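Local coordinates for protein Non-sulfated chondroitin lyase E66 (Autographa californica nucleopolyhedrovirus, PDB 3VSN) that cleaves chondroitin as a lyase of the baculovirus occlusion-derived virus envelope and is essential for oral infection of the insect host, at residues P76-V81 and Y138-T143; R566-N571 and N575-V580. One frame throughout, in Å; residues are numbered along the deposited sequence.

Contact 1. Residues P76-V81 and Y138-T143; sequences PDFGTV and YHFTIT
The imidazole of His139 lies flat against the backbone of Gly79, whose CA sits over the centre of the ring, 3.4 Å from its centroid and only 8° off the ring normal. This is a CH-pi contact of a glycine CA-H with a histidine face, and the nearest ring atom, His139 CG, is likewise 3.4 Å from Gly79 CA. With no side chain on Gly79, the ring comes down directly on the helix backbone. His139 reaches this position with CG beside its own backbone N and anti to the carbonyl carbon; on the opposite face of its ring Tyr138 CD2 lies toward the rim, a looser neighbour than the glycine.

The two segments are the opening turns of helices 75-93 and 138-154, which belong to the alpha-helical domain related to polysaccharide lyase family 8, part of an alpha/alpha toroid. They run in nearly the same direction, with axes 9.5 Å from each other, and helix 138-154 widens into a pi-type turn at 139-143.

Beside the imidazole, Phe78 swings its ring across to helix 138-154 because CG is anti to the backbone N (chi1 179°). It slides past His139 in the opposite direction, bringing Phe78 CD2 within 4.1 Å of His139 CB. The same side of the ring, CD2 and CE2, also meets Phe140: Phe78 CE2 approaches Phe140 CE1 at 3.6 Å. The two phenyl planes are 20° from parallel but slid apart, with centroids 5.0 Å from each other and little overlap. Trp131 meets both phenyl rings edge-to-face, completing an aromatic cluster where the helices begin.

Contact 2. Residues R566-N571 and N575-V580; sequences RAFRVN and NIYVNV
Strands 566-569 and 575-579 pair antiparallel as a beta hairpin, Arg566 with Asn579 and Phe568 with Tyr577 forming hydrogen-bonded pairs, and Ala567 with Val578 and Arg569 with Ile576 non-hydrogen-bonded ones. Beyond the last bridge the ladder is extended by Val570 N, which donates to Asn575 O at 2.9 Å.

The Asn575 side chain returns a bond to the same residue: ND2 donates a hydrogen bond to Val570 O at 3.0 Å, nearly straight at 172°, in the carbonyl plane and on a lone pair. Asn575 CG stands anti to the backbone N (chi1 -161°), which carries the amide across to the other strand and brings ND2 to 3.5 Å from Val570 CB. A second bond, from ND2 to Ser623 OG, helps to fix the rotation of the amide.

On the face that carries Phe568 and Tyr577, the two rings lie side by side and point the same way, with the CD2 atoms of Phe568 and Tyr577 3.7 Å apart and the planes inclined at 32°. Val570 CG2 crosses over to Tyr577 CB at 3.6 Å and lies at the edge of the tyrosine ring. On the other face Ala567, Ile576 and Val578 are apolar and pack against strand 452-461, while Arg569, at the turn end, pairs with Asp573. Ala567 CB meets Val578 CG2 at 4.1 Å.

Strand 566-569 is an edge strand of its sheet. The hairpin thus has a largely apolar face turned to the neighbouring sheet and an aromatic pair on the more exposed one, and the buried Asn575 ND2 is used by both Val570 O and Ser623 OG.

Contacts 1 and 2 lie on opposite sides of the chain's centre, 58 Å apart between their centres and about 45 Å between nearest atoms, and do not touch. They follow one another along the sequence: contact 1 joins two helices of the N-terminal alpha-helical domain, whereas contact 2 lies at one edge of a sheet in the C-terminal beta region. Contact 1 is the one near the catalytic centre, the side chain of His139 being about 10 Å from that of Asn191, a proton acceptor, which Tyr138 touches directly. Contact 2 lies away from the catalytic residues, in the beta part of the chain.

Contact 1. Residues P76-V81 and Y138-T143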
ATOM      1  N   PRO A  76      21.763  -3.839 -18.084  1.00 30.45           N
ATOM      2  CA  PRO A  76      20.544  -3.028 -17.964  1.00 29.39           C
ATOM      3  C   PRO A  76      19.892  -2.734 -19.317  1.00 28.58           C
ATOM      4  O   PRO A  76      18.663  -2.745 -19.414  1.00 28.32           O
ATOM      5  CB  PRO A  76      21.050  -1.734 -17.320  1.00 29.68           C
ATOM      6  CG  PRO A  76      22.208  -2.175 -16.500  1.00 30.06           C
ATOM      7  CD  PRO A  76      22.880  -3.239 -17.325  1.00 30.58           C
ATOM      8  N   ASP A  77      20.706  -2.487 -20.344  1.00 27.52           N
ATOM      9  CA  ASP A  77      20.198  -2.276 -21.700  1.00 26.58           C
ATOM     10  C   ASP A  77      19.530  -3.533 -22.272  1.00 25.29           C
ATOM     11  O   ASP A  77      18.553  -3.429 -23.013  1.00 25.00           O
ATOM     12  CB  ASP A  77      21.308  -1.784 -22.639  1.00 27.67           C
ATOM     13  CG  ASP A  77      21.598  -0.290 -22.489  1.00 28.65           C
ATOM     14  OD1 ASP A  77      20.963   0.385 -21.647  1.00 29.03           O
ATOM     15  OD2 ASP A  77      22.471   0.214 -23.227  1.00 29.04           O
ATOM     16  N   PHE A  78      20.059  -4.709 -21.929  1.00 24.06           N
ATOM     17  CA  PHE A  78      19.443  -5.981 -22.323  1.00 23.39           C
ATOM     18  C   PHE A  78      18.066  -6.139 -21.674  1.00 22.78           C
ATOM     19  O   PHE A  78      17.116  -6.585 -22.320  1.00 22.16           O
ATOM     20  CB  PHE A  78      20.352  -7.171 -21.984  1.00 23.21           C
ATOM     21  CG  PHE A  78      19.764  -8.510 -22.350  1.00 23.10           C
ATOM     22  CD1 PHE A  78      19.618  -8.886 -23.685  1.00 23.30           C
ATOM     23  CD2 PHE A  78      19.361  -9.399 -21.362  1.00 23.05           C
ATOM     24  CE1 PHE A  78      19.075 -10.117 -24.020  1.00 23.38           C
ATOM     25  CE2 PHE A  78      18.819 -10.633 -21.692  1.00 23.25           C
ATOM     26  CZ  PHE A  78      18.675 -10.992 -23.023  1.00 23.28           C
ATOM     27  N   GLY A  79      17.971  -5.761 -20.399  1.00 22.20           N
ATOM     28  CA  GLY A  79      16.690  -5.690 -19.697  1.00 21.78           C
ATOM     29  C   GLY A  79      15.693  -4.795 -20.411  1.00 21.50           C
ATOM     30  O   GLY A  79      14.516  -5.140 -20.538  1.00 21.05           O
ATOM     31  N   THR A  80      16.173  -3.653 -20.895  1.00 21.24           N
ATOM     32  CA  THR A  80      15.338  -2.719 -21.643  1.00 21.29           C
ATOM     33  C   THR A  80      14.867  -3.311 -22.976  1.00 21.11           C
ATOM     34  O   THR A  80      13.699  -3.154 -23.337  1.00 20.94           O
ATOM     35  CB  THR A  80      16.042  -1.364 -21.850  1.00 21.69           C
ATOM     36  OG1 THR A  80      16.427  -0.840 -20.574  1.00 22.19           O
ATOM     37  CG2 THR A  80      15.115  -0.364 -22.534  1.00 21.42           C
ATOM     38  N   VAL A  81      15.766  -3.995 -23.689  1.00 20.54           N
ATOM     39  CA  VAL A  81      15.400  -4.721 -24.913  1.00 20.09           C
ATOM     40  C   VAL A  81      14.292  -5.735 -24.612  1.00 19.51           C
ATOM     41  O   VAL A  81      13.274  -5.778 -25.305  1.00 18.89           O
ATOM     42  CB  VAL A  81      16.610  -5.446 -25.550  1.00 20.33           C
ATOM     43  CG1 VAL A  81      16.159  -6.408 -26.642  1.00 20.49           C
ATOM     44  CG2 VAL A  81      17.603  -4.442 -26.115  1.00 20.93           C
ATOM     45  N   TYR A 138      19.943 -11.253 -13.361  1.00 26.16           N
ATOM     46  CA  TYR A 138      18.492 -11.011 -13.267  1.00 24.78           C
ATOM     47  C   TYR A 138      17.723 -11.137 -14.582  1.00 23.71           C
ATOM     48  O   TYR A 138      16.805 -11.951 -14.691  1.00 23.55           O
ATOM     49  CB  TYR A 138      18.203  -9.649 -12.619  1.00 24.38           C
ATOM     50  CG  TYR A 138      16.748  -9.439 -12.226  1.00 24.47           C
ATOM     51  CD1 TYR A 138      16.241  -9.986 -11.046  1.00 24.44           C
ATOM     52  CD2 TYR A 138      15.885  -8.689 -13.028  1.00 24.41           C
ATOM     53  CE1 TYR A 138      14.919  -9.796 -10.675  1.00 24.39           C
ATOM     54  CE2 TYR A 138      14.556  -8.492 -12.665  1.00 24.44           C
ATOM     55  CZ  TYR A 138      14.080  -9.049 -11.487  1.00 24.65           C
ATOM     56  OH  TYR A 138      12.767  -8.864 -11.111  1.00 24.64           O
ATOM     57  N   HIS A 139      18.097 -10.331 -15.568  1.00 23.05           N
ATOM     58  CA  HIS A 139      17.348 -10.257 -16.821  1.00 22.96           C
ATOM     59  C   HIS A 139      17.436 -11.493 -17.677  1.00 22.60           C
ATOM     60  O   HIS A 139      16.598 -11.701 -18.555  1.00 22.48           O
ATOM     61  CB  HIS A 139      17.723  -9.000 -17.593  1.00 22.97           C
ATOM     62  CG  HIS A 139      17.183  -7.736 -16.973  1.00 23.46           C
ATOM     63  ND1 HIS A 139      17.977  -6.751 -16.522  1.00 23.59           N
ATOM     64  CD2 HIS A 139      15.873  -7.332 -16.722  1.00 23.34           C
ATOM     65  CE1 HIS A 139      17.217  -5.760 -16.017  1.00 23.71           C
ATOM     66  NE2 HIS A 139      15.929  -6.120 -16.139  1.00 23.78           N
ATOM     67  N   PHE A 140      18.428 -12.338 -17.410  1.00 22.07           N
ATOM     68  CA  PHE A 140      18.566 -13.605 -18.126  1.00 21.85           C
ATOM     69  C   PHE A 140      17.626 -14.679 -17.579  1.00 21.34           C
ATOM     70  O   PHE A 140      17.080 -15.480 -18.341  1.00 21.02           O
ATOM     71  CB  PHE A 140      20.023 -14.086 -18.099  1.00 22.42           C
ATOM     72  CG  PHE A 140      20.989 -13.112 -18.713  1.00 22.89           C
ATOM     73  CD1 PHE A 140      21.102 -13.004 -20.096  1.00 23.38           C
ATOM     74  CD2 PHE A 140      21.773 -12.289 -17.911  1.00 23.03           C
ATOM     75  CE1 PHE A 140      21.986 -12.096 -20.668  1.00 23.68           C
ATOM     76  CE2 PHE A 140      22.659 -11.384 -18.475  1.00 23.38           C
ATOM     77  CZ  PHE A 140      22.765 -11.286 -19.854  1.00 23.48           C
ATOM     78  N   THR A 141      17.436 -14.679 -16.261  1.00 20.71           N
ATOM     79  CA  THR A 141      16.611 -15.670 -15.571  1.00 20.31           C
ATOM     80  C   THR A 141      15.141 -15.245 -15.468  1.00 19.95           C
ATOM     81  O   THR A 141      14.231 -16.076 -15.585  1.00 19.61           O
ATOM     82  CB  THR A 141      17.173 -15.934 -14.156  1.00 20.29           C
ATOM     83  OG1 THR A 141      18.455 -16.561 -14.263  1.00 20.47           O
ATOM     84  CG2 THR A 141      16.253 -16.822 -13.346  1.00 20.24           C
ATOM     85  N   ILE A 142      14.918 -13.951 -15.249  1.00 19.77           N
ATOM     86  CA  ILE A 142      13.581 -13.432 -14.955  1.00 19.71           C
ATOM     87  C   ILE A 142      12.901 -12.883 -16.206  1.00 19.52           C
ATOM     88  O   ILE A 142      11.878 -13.412 -16.639  1.00 19.73           O
ATOM     89  CB  ILE A 142      13.613 -12.368 -13.824  1.00 19.95           C
ATOM     90  CG1 ILE A 142      14.257 -12.937 -12.546  1.00 20.14           C
ATOM     91  CG2 ILE A 142      12.218 -11.813 -13.535  1.00 20.04           C
ATOM     92  CD1 ILE A 142      13.609 -14.198 -11.998  1.00 19.97           C
ATOM     93  N   THR A 143      13.482 -11.839 -16.790  1.00 19.38           N
ATOM     94  CA  THR A 143      12.839 -11.112 -17.883  1.00 19.44           C
ATOM     95  C   THR A 143      12.892 -11.848 -19.226  1.00 19.02           C
ATOM     96  O   THR A 143      11.895 -11.897 -19.948  1.00 18.63           O
ATOM     97  CB  THR A 143      13.424  -9.696 -18.032  1.00 19.77           C
ATOM     98  OG1 THR A 143      13.646  -9.136 -16.731  1.00 20.32           O
ATOM     99  CG2 THR A 143      12.466  -8.795 -18.799  1.00 19.94           C
TER

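Contact 2. Residues R566-N571 and N575-V580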
ATOM      1  N   ARG A 566     -19.192  18.237  15.174  1.00 14.25           N
ATOM      2  CA  ARG A 566     -18.823  18.830  16.455  1.00 14.53           C
ATOM      3  C   ARG A 566     -18.157  17.766  17.322  1.00 13.76           C
ATOM      4  O   ARG A 566     -18.437  16.577  17.170  1.00 13.56           O
ATOM      5  CB  ARG A 566     -20.054  19.412  17.164  1.00 15.43           C
ATOM      6  CG  ARG A 566     -20.806  20.489  16.389  1.00 16.99           C
ATOM      7  CD  ARG A 566     -20.015  21.790  16.285  1.00 18.84           C
ATOM      8  NE  ARG A 566     -20.755  22.835  15.570  1.00 20.10           N
ATOM      9  CZ  ARG A 566     -20.696  23.052  14.256  1.00 21.18           C
ATOM     10  NH1 ARG A 566     -19.921  22.302  13.475  1.00 21.51           N
ATOM     11  NH2 ARG A 566     -21.417  24.030  13.717  1.00 21.64           N
ATOM     12  N   ALA A 567     -17.263  18.193  18.209  1.00 13.07           N
ATOM     13  CA  ALA A 567     -16.601  17.276  19.132  1.00 12.82           C
ATOM     14  C   ALA A 567     -16.634  17.844  20.543  1.00 12.89           C
ATOM     15  O   ALA A 567     -16.630  19.060  20.731  1.00 12.85           O
ATOM     16  CB  ALA A 567     -15.171  16.991  18.696  1.00 12.73           C
ATOM     17  N   PHE A 568     -16.669  16.956  21.529  1.00 12.80           N
ATOM     18  CA  PHE A 568     -16.871  17.357  22.916  1.00 13.09           C
ATOM     19  C   PHE A 568     -15.970  16.564  23.837  1.00 13.47           C
ATOM     20  O   PHE A 568     -15.737  15.371  23.618  1.00 13.04           O
ATOM     21  CB  PHE A 568     -18.324  17.127  23.344  1.00 12.92           C
ATOM     22  CG  PHE A 568     -19.345  17.758  22.434  1.00 12.93           C
ATOM     23  CD1 PHE A 568     -19.722  19.086  22.604  1.00 12.91           C
ATOM     24  CD2 PHE A 568     -19.942  17.018  21.416  1.00 12.96           C
ATOM     25  CE1 PHE A 568     -20.666  19.669  21.771  1.00 13.03           C
ATOM     26  CE2 PHE A 568     -20.891  17.594  20.582  1.00 13.01           C
ATOM     27  CZ  PHE A 568     -21.255  18.921  20.761  1.00 13.00           C
ATOM     28  N   ARG A 569     -15.456  17.240  24.859  1.00 14.24           N
ATOM     29  CA  ARG A 569     -14.797  16.577  25.970  1.00 15.30           C
ATOM     30  C   ARG A 569     -15.883  16.360  27.026  1.00 15.30           C
ATOM     31  O   ARG A 569     -16.351  17.318  27.650  1.00 14.80           O
ATOM     32  CB  ARG A 569     -13.658  17.445  26.509  1.00 16.52           C
ATOM     33  CG  ARG A 569     -12.903  16.840  27.681  1.00 18.67           C
ATOM     34  CD  ARG A 569     -12.128  17.904  28.439  1.00 20.76           C
ATOM     35  NE  ARG A 569     -11.693  17.431  29.756  1.00 22.69           N
ATOM     36  CZ  ARG A 569     -12.397  17.557  30.879  1.00 23.27           C
ATOM     37  NH1 ARG A 569     -13.588  18.144  30.870  1.00 23.83           N
ATOM     38  NH2 ARG A 569     -11.906  17.088  32.021  1.00 24.13           N
ATOM     39  N   VAL A 570     -16.301  15.109  27.202  1.00 15.26           N
ATOM     40  CA  VAL A 570     -17.453  14.803  28.061  1.00 15.70           C
ATOM     41  C   VAL A 570     -17.029  14.459  29.490  1.00 16.54           C
ATOM     42  O   VAL A 570     -16.678  13.314  29.787  1.00 16.02           O
ATOM     43  CB  VAL A 570     -18.354  13.692  27.460  1.00 15.45           C
ATOM     44  CG1 VAL A 570     -19.580  13.450  28.337  1.00 15.29           C
ATOM     45  CG2 VAL A 570     -18.786  14.060  26.047  1.00 15.27           C
ATOM     46  N   ASN A 571     -17.052  15.473  30.358  1.00 17.76           N
ATOM     47  CA  ASN A 571     -16.828  15.324  31.812  1.00 19.15           C
ATOM     48  C   ASN A 571     -15.403  15.009  32.265  1.00 20.20           C
ATOM     49  O   ASN A 571     -14.877  15.662  33.167  1.00 20.66           O
ATOM     50  CB  ASN A 571     -17.806  14.309  32.430  1.00 19.63           C
ATOM     51  CG  ASN A 571     -19.246  14.790  32.402  1.00 20.23           C
ATOM     52  OD1 ASN A 571     -19.509  15.990  32.388  1.00 20.72           O
ATOM     53  ND2 ASN A 571     -20.187  13.848  32.406  1.00 20.62           N
ATOM     54  N   ASN A 575     -12.183  11.490  27.405  1.00 13.87           N
ATOM     55  CA  ASN A 575     -13.513  11.065  26.982  1.00 12.72           C
ATOM     56  C   ASN A 575     -14.016  11.983  25.864  1.00 12.25           C
ATOM     57  O   ASN A 575     -14.674  12.993  26.128  1.00 12.06           O
ATOM     58  CB  ASN A 575     -14.468  11.048  28.189  1.00 12.49           C
ATOM     59  CG  ASN A 575     -15.714  10.208  27.950  1.00 12.43           C
ATOM     60  OD1 ASN A 575     -15.668   9.154  27.308  1.00 12.35           O
ATOM     61  ND2 ASN A 575     -16.834  10.662  28.492  1.00 12.29           N
ATOM     62  N   ILE A 576     -13.680  11.631  24.619  1.00 11.68           N
ATOM     63  CA  ILE A 576     -13.953  12.487  23.455  1.00 11.30           C
ATOM     64  C   ILE A 576     -15.108  11.974  22.598  1.00 11.06           C
ATOM     65  O   ILE A 576     -15.006  10.925  21.959  1.00 10.85           O
ATOM     66  CB  ILE A 576     -12.701  12.662  22.555  1.00 11.26           C
ATOM     67  CG1 ILE A 576     -11.472  13.090  23.380  1.00 11.25           C
ATOM     68  CG2 ILE A 576     -12.981  13.637  21.411  1.00 11.33           C
ATOM     69  CD1 ILE A 576     -11.637  14.380  24.157  1.00 11.28           C
ATOM     70  N   TYR A 577     -16.188  12.750  22.573  1.00 10.80           N
ATOM     71  CA  TYR A 577     -17.387  12.423  21.805  1.00 10.77           C
ATOM     72  C   TYR A 577     -17.433  13.248  20.519  1.00 10.90           C
ATOM     73  O   TYR A 577     -17.376  14.481  20.566  1.00 11.22           O
ATOM     74  CB  TYR A 577     -18.631  12.662  22.690  1.00 10.63           C
ATOM     75  CG  TYR A 577     -19.986  12.741  21.997  1.00 10.57           C
ATOM     76  CD1 TYR A 577     -20.310  11.911  20.917  1.00 10.64           C
ATOM     77  CD2 TYR A 577     -20.959  13.628  22.456  1.00 10.59           C
ATOM     78  CE1 TYR A 577     -21.553  11.986  20.300  1.00 10.63           C
ATOM     79  CE2 TYR A 577     -22.207  13.703  21.850  1.00 10.59           C
ATOM     80  CZ  TYR A 577     -22.497  12.884  20.773  1.00 10.57           C
ATOM     81  OH  TYR A 577     -23.733  12.960  20.174  1.00 10.56           O
ATOM     82  N   VAL A 578     -17.520  12.564  19.378  1.00 10.84           N
ATOM     83  CA  VAL A 578     -17.661  13.228  18.086  1.00 10.98           C
ATOM     84  C   VAL A 578     -19.040  12.935  17.503  1.00 11.24           C
ATOM     85  O   VAL A 578     -19.413  11.778  17.314  1.00 11.16           O
ATOM     86  CB  VAL A 578     -16.562  12.807  17.077  1.00 10.94           C
ATOM     87  CG1 VAL A 578     -16.710  13.573  15.765  1.00 10.93           C
ATOM     88  CG2 VAL A 578     -15.178  13.035  17.663  1.00 10.86           C
ATOM     89  N   ASN A 579     -19.801  13.993  17.249  1.00 11.53           N
ATOM     90  CA  ASN A 579     -21.062  13.869  16.532  1.00 12.06           C
ATOM     91  C   ASN A 579     -20.897  14.512  15.161  1.00 12.35           C
ATOM     92  O   ASN A 579     -20.830  15.737  15.048  1.00 12.43           O
ATOM     93  CB  ASN A 579     -22.213  14.512  17.325  1.00 12.09           C
ATOM     94  CG  ASN A 579     -23.579  14.267  16.692  1.00 12.30           C
ATOM     95  OD1 ASN A 579     -23.684  13.716  15.592  1.00 12.27           O
ATOM     96  ND2 ASN A 579     -24.636  14.683  17.388  1.00 12.26           N
ATOM     97  N   VAL A 580     -20.814  13.679  14.125  1.00 12.60           N
ATOM     98  CA  VAL A 580     -20.629  14.164  12.754  1.00 12.97           C
ATOM     99  C   VAL A 580     -21.835  14.986  12.300  1.00 13.19           C
ATOM    100  O   VAL A 580     -21.700  15.906  11.494  1.00 13.08           O
ATOM    101  CB  VAL A 580     -20.364  13.004  11.762  1.00 13.00           C
ATOM    102  CG1 VAL A 580     -20.155  13.539  10.356  1.00 13.10           C
ATOM    103  CG2 VAL A 580     -19.150  12.195  12.195  1.00 12.95           C
TER